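Local coordinates for protein MTH0777 (Methanothermobacter thermautotrophicus, PDB 1KJN) that is of unknown function and belongs to the DUF1890 family, folding as an alpha/beta protein around a parallel sheet of six strands, at residues H30-K34 / K35-V39; E68-I71 / N72-E76. One frame throughout, in Å; residues are numbered along the deposited sequence.

Contact 1: H30-K34 / K35-V39; sequences HKLKK and KGFRV
Leu32 O takes the amide of Phe37 where helix 21-34 ends in a Schellman motif and the chain turns into strand 38-43, within the beta-alpha-beta unit that starts with strand 8-12. In this bond Phe37 N lies 3.2 Å from Leu32 O and is tilted from the carbonyl plane. The same oxygen also sits at the edge of the Phe37 ring, in its plane. Gly36 N bonds to Lys33 O at 3.1 Å, coming from above that carbonyl plane rather than onto a lone pair. Gly36 has the positive phi (101°) that marks this motif and that glycine takes readily. Lys35 N adds weak bonds to the oxygens of Lys31 and Leu32.

Apolar packing follows on the sheet side. Leu32 CD2 reaches Phe37 CD1 at 4.0 Å. Val39 CG2, anti to its own carbonyl carbon, touches both Leu32 CB and Lys33 CG at 3.8 Å, the two contacts lying at about a right angle. Leu32 also touches Met11 of strand 8-12 and Phe81 of strand 81-86.

The Lys33 chain bends at its last two torsions, and its ammonium forms a salt bridge with Asp62. A water accepts from Lys33 NZ at 2.8 Å and donates to Phe37 O at 2.7 Å.

Contact 2: E68-I71 / N72-E76; sequences ESCI and NELAE
Cys70 O receives two amides from the last turn, those of Leu74 and Glu73. Leu74 N stands 2.9 Å from Cys70 O and approaches nearly along the C=O axis, with a C=O...N angle of 167°. Glu73 N is 3.1 Å from the same oxygen but comes from above the carbonyl plane, off the lone pairs, although its own N-H points fairly straight at the oxygen. One carbonyl therefore closes both a four-residue and a three-residue step. Two residues earlier, Glu68 O takes Asn72 N at 2.9 Å; Ser69 O takes it more weakly.

These bonds belong to the final turns of helix 67-73, a short helix that follows strand 63-66, at one margin of the parallel sheet in this chain. At Leu74 the backbone leaves helical angles (psi 141°) and runs on in extended form through Ala75. At the other end of the segment, Glu68 OE2 bonds to Tyr94 OH on helix 89-102.

Side chains lie close to the backbone oxygens. Asn72 CB rests 3.3 Å from Glu68 O, and Leu74 CB sits 3.2 Å from Cys70 O. Leu74 turns CG away from its own N (chi1 -154°), which brings CD1 to 4.2 Å from Cys70 SG. Both residues also touch Phe98 of helix 89-102, and Ile71 packs there too, against Phe98 and Tyr94.

Both contacts are local helix ends, but lie at different depths. Contact 1 is partly buried: Leu32 and Val39 face into the fold between helix 21-34 and the sheet, while its lysines stay near the surface. Contact 2 is a surface contact in which Cys70 alone is buried. Contact 1 passes from helix into strand 38-43 through a tight turn at 35-37, whereas 72-76 leaves helix 67-73 as an extended loop. Only contact 1 turns on a glycine with positive phi. Lys33 of contact 1 has a salt bridge and a water, while contact 2 packs on Tyr94 and Phe98 of helix 89-102. Centres lie about 21 Å apart and nearest atoms about 10 Å, without touching.

Contact 1: H30-K34 / K35-V39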
loop_
_atom_site.group_PDB
_atom_site.type_symbol
_atom_site.label_atom_id
_atom_site.label_comp_id
_atom_site.label_asym_id
_atom_site.label_seq_id
_atom_site.Cartn_x
_atom_site.Cartn_y
_atom_site.Cartn_z
ATOM N N HIS A 30 -3.324 4.782 -11.824
ATOM C CA HIS A 30 -3.760 3.825 -12.812
ATOM C C HIS A 30 -4.967 4.403 -13.538
ATOM O O HIS A 30 -5.096 4.225 -14.742
ATOM C CB HIS A 30 -4.144 2.505 -12.164
ATOM C CG HIS A 30 -4.777 1.537 -13.111
ATOM N ND1 HIS A 30 -6.112 1.190 -13.039
ATOM C CD2 HIS A 30 -4.255 0.813 -14.132
ATOM C CE1 HIS A 30 -6.379 0.292 -13.968
ATOM N NE2 HIS A 30 -5.268 0.045 -14.647
ATOM N N LYS A 31 -5.860 5.070 -12.809
ATOM C CA LYS A 31 -7.038 5.666 -13.441
ATOM C C LYS A 31 -6.600 6.701 -14.472
ATOM O O LYS A 31 -7.139 6.752 -15.576
ATOM C CB LYS A 31 -7.929 6.340 -12.403
ATOM C CG LYS A 31 -8.576 5.379 -11.437
ATOM C CD LYS A 31 -9.611 4.487 -12.128
ATOM C CE LYS A 31 -10.952 5.184 -12.267
ATOM N NZ LYS A 31 -11.987 4.241 -12.793
ATOM N N LEU A 32 -5.600 7.503 -14.111
ATOM C CA LEU A 32 -5.100 8.541 -14.985
ATOM C C LEU A 32 -4.416 7.970 -16.218
ATOM O O LEU A 32 -4.600 8.492 -17.317
ATOM C CB LEU A 32 -4.172 9.496 -14.209
ATOM C CG LEU A 32 -4.888 10.394 -13.189
ATOM C CD1 LEU A 32 -3.900 11.196 -12.355
ATOM C CD2 LEU A 32 -5.840 11.327 -13.908
ATOM N N LYS A 33 -3.652 6.892 -16.042
ATOM C CA LYS A 33 -2.959 6.245 -17.158
ATOM C C LYS A 33 -3.966 5.618 -18.114
ATOM O O LYS A 33 -3.687 5.438 -19.296
ATOM C CB LYS A 33 -1.985 5.168 -16.661
ATOM C CG LYS A 33 -0.711 5.736 -16.024
ATOM C CD LYS A 33 0.155 4.647 -15.395
ATOM C CE LYS A 33 0.703 3.653 -16.431
ATOM N NZ LYS A 33 1.416 4.331 -17.567
ATOM N N LYS A 34 -5.116 5.242 -17.567
ATOM C CA LYS A 34 -6.199 4.648 -18.322
ATOM C C LYS A 34 -6.732 5.749 -19.235
ATOM O O LYS A 34 -7.243 5.473 -20.323
ATOM C CB LYS A 34 -7.295 4.192 -17.352
ATOM C CG LYS A 34 -8.035 2.935 -17.729
ATOM C CD LYS A 34 -7.132 1.720 -17.704
ATOM C CE LYS A 34 -7.920 0.478 -18.109
ATOM N NZ LYS A 34 -7.034 -0.637 -18.545
ATOM N N LYS A 35 -6.620 6.997 -18.782
ATOM C CA LYS A 35 -7.070 8.140 -19.573
ATOM C C LYS A 35 -5.997 8.668 -20.548
ATOM O O LYS A 35 -6.209 9.687 -21.201
ATOM C CB LYS A 35 -7.543 9.273 -18.655
ATOM C CG LYS A 35 -8.855 9.014 -17.932
ATOM C CD LYS A 35 -9.100 10.132 -16.937
ATOM C CE LYS A 35 -10.458 10.044 -16.289
ATOM N NZ LYS A 35 -11.528 10.384 -17.261
ATOM N N GLY A 36 -4.849 7.997 -20.621
ATOM C CA GLY A 36 -3.791 8.416 -21.532
ATOM C C GLY A 36 -2.628 9.190 -20.923
ATOM O O GLY A 36 -1.569 9.357 -21.546
ATOM N N PHE A 37 -2.820 9.653 -19.695
ATOM C CA PHE A 37 -1.805 10.411 -18.990
ATOM C C PHE A 37 -0.536 9.650 -18.666
ATOM O O PHE A 37 -0.558 8.440 -18.438
ATOM C CB PHE A 37 -2.358 10.884 -17.651
ATOM C CG PHE A 37 -3.276 12.038 -17.749
ATOM C CD1 PHE A 37 -4.653 11.850 -17.739
ATOM C CD2 PHE A 37 -2.774 13.325 -17.848
ATOM C CE1 PHE A 37 -5.513 12.931 -17.828
ATOM C CE2 PHE A 37 -3.630 14.408 -17.937
ATOM C CZ PHE A 37 -4.999 14.216 -17.928
ATOM N N ARG A 38 0.561 10.389 -18.608
ATOM C CA ARG A 38 1.840 9.834 -18.180
ATOM C C ARG A 38 1.832 10.376 -16.741
ATOM O O ARG A 38 1.605 11.566 -16.542
ATOM C CB ARG A 38 2.995 10.437 -18.966
ATOM C CG ARG A 38 4.210 9.553 -19.002
ATOM C CD ARG A 38 5.373 10.249 -19.676
ATOM N NE ARG A 38 6.281 10.818 -18.687
ATOM C CZ ARG A 38 7.240 10.127 -18.079
ATOM N NH1 ARG A 38 7.417 8.846 -18.370
ATOM N NH2 ARG A 38 7.991 10.703 -17.152
ATOM N N VAL A 39 1.986 9.518 -15.737
ATOM C CA VAL A 39 1.918 9.995 -14.362
ATOM C C VAL A 39 3.215 10.008 -13.599
ATOM O O VAL A 39 3.873 8.981 -13.450
ATOM C CB VAL A 39 0.929 9.166 -13.493
ATOM C CG1 VAL A 39 0.747 9.836 -12.122
ATOM C CG2 VAL A 39 -0.411 9.005 -14.192
HETATM O O HOH W 1 0.377 6.134 -19.413
#

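Contact 2: E68-I71 / N72-E76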
loop_
_atom_site.group_PDB
_atom_site.type_symbol
_atom_site.label_atom_id
_atom_site.label_comp_id
_atom_site.label_asym_id
_atom_site.label_seq_id
_atom_site.Cartn_x
_atom_site.Cartn_y
_atom_site.Cartn_z
ATOM N N GLU A 68 11.554 17.792 -2.988
ATOM C CA GLU A 68 12.422 18.947 -3.198
ATOM C C GLU A 68 13.018 18.988 -4.594
ATOM O O GLU A 68 13.097 20.054 -5.212
ATOM C CB GLU A 68 13.492 19.018 -2.109
ATOM C CG GLU A 68 12.872 19.303 -0.738
ATOM C CD GLU A 68 12.111 20.636 -0.702
ATOM O OE1 GLU A 68 12.720 21.678 -1.026
ATOM O OE2 GLU A 68 10.905 20.657 -0.346
ATOM N N SER A 69 13.387 17.825 -5.122
ATOM C CA SER A 69 13.941 17.778 -6.469
ATOM C C SER A 69 12.883 18.235 -7.471
ATOM O O SER A 69 13.175 19.024 -8.366
ATOM C CB SER A 69 14.422 16.375 -6.809
ATOM O OG SER A 69 15.463 15.995 -5.929
ATOM N N CYS A 70 11.645 17.773 -7.291
ATOM C CA CYS A 70 10.571 18.155 -8.198
ATOM C C CYS A 70 10.333 19.663 -8.110
ATOM O O CYS A 70 10.162 20.322 -9.127
ATOM C CB CYS A 70 9.281 17.407 -7.855
ATOM S SG CYS A 70 7.951 17.695 -9.016
ATOM N N ILE A 71 10.278 20.183 -6.886
ATOM C CA ILE A 71 10.062 21.604 -6.643
ATOM C C ILE A 71 11.154 22.425 -7.308
ATOM O O ILE A 71 10.926 23.549 -7.740
ATOM C CB ILE A 71 10.061 21.919 -5.116
ATOM C CG1 ILE A 71 8.707 21.570 -4.501
ATOM C CG2 ILE A 71 10.377 23.406 -4.858
ATOM C CD1 ILE A 71 8.661 21.797 -3.011
ATOM N N ASN A 72 12.340 21.841 -7.395
ATOM C CA ASN A 72 13.475 22.523 -7.973
ATOM C C ASN A 72 13.537 22.476 -9.493
ATOM O O ASN A 72 14.268 23.246 -10.095
ATOM C CB ASN A 72 14.759 21.948 -7.385
ATOM C CG ASN A 72 15.785 23.013 -7.108
ATOM O OD1 ASN A 72 16.798 23.115 -7.808
ATOM N ND2 ASN A 72 15.516 23.844 -6.099
ATOM N N GLU A 73 12.758 21.594 -10.114
ATOM C CA GLU A 73 12.779 21.458 -11.564
ATOM C C GLU A 73 11.468 21.871 -12.246
ATOM O O GLU A 73 11.424 22.078 -13.445
ATOM C CB GLU A 73 13.080 19.994 -11.919
ATOM C CG GLU A 73 14.344 19.759 -12.753
ATOM C CD GLU A 73 15.612 20.240 -12.063
ATOM O OE1 GLU A 73 15.822 19.908 -10.875
ATOM O OE2 GLU A 73 16.406 20.950 -12.719
ATOM N N LEU A 74 10.407 21.997 -11.465
ATOM C CA LEU A 74 9.090 22.314 -11.997
ATOM C C LEU A 74 8.883 23.741 -12.538
ATOM O O LEU A 74 9.388 24.712 -11.975
ATOM C CB LEU A 74 8.052 22.008 -10.917
ATOM C CG LEU A 74 6.615 21.668 -11.310
ATOM C CD1 LEU A 74 6.585 20.308 -12.013
ATOM C CD2 LEU A 74 5.737 21.633 -10.059
ATOM N N ALA A 75 8.144 23.841 -13.639
ATOM C CA ALA A 75 7.789 25.117 -14.240
ATOM C C ALA A 75 6.384 24.978 -14.817
ATOM O O ALA A 75 5.950 23.867 -15.161
ATOM C CB ALA A 75 8.761 25.483 -15.339
ATOM N N GLU A 76 5.689 26.104 -14.956
ATOM C CA GLU A 76 4.333 26.109 -15.500
ATOM C C GLU A 76 4.327 25.438 -16.874
ATOM O O GLU A 76 5.265 25.606 -17.658
ATOM C CB GLU A 76 3.780 27.545 -15.598
ATOM C CG GLU A 76 2.381 27.637 -16.279
ATOM C CD GLU A 76 1.577 28.888 -15.916
ATOM O OE1 GLU A 76 1.890 29.567 -14.915
ATOM O OE2 GLU A 76 0.584 29.175 -16.623
#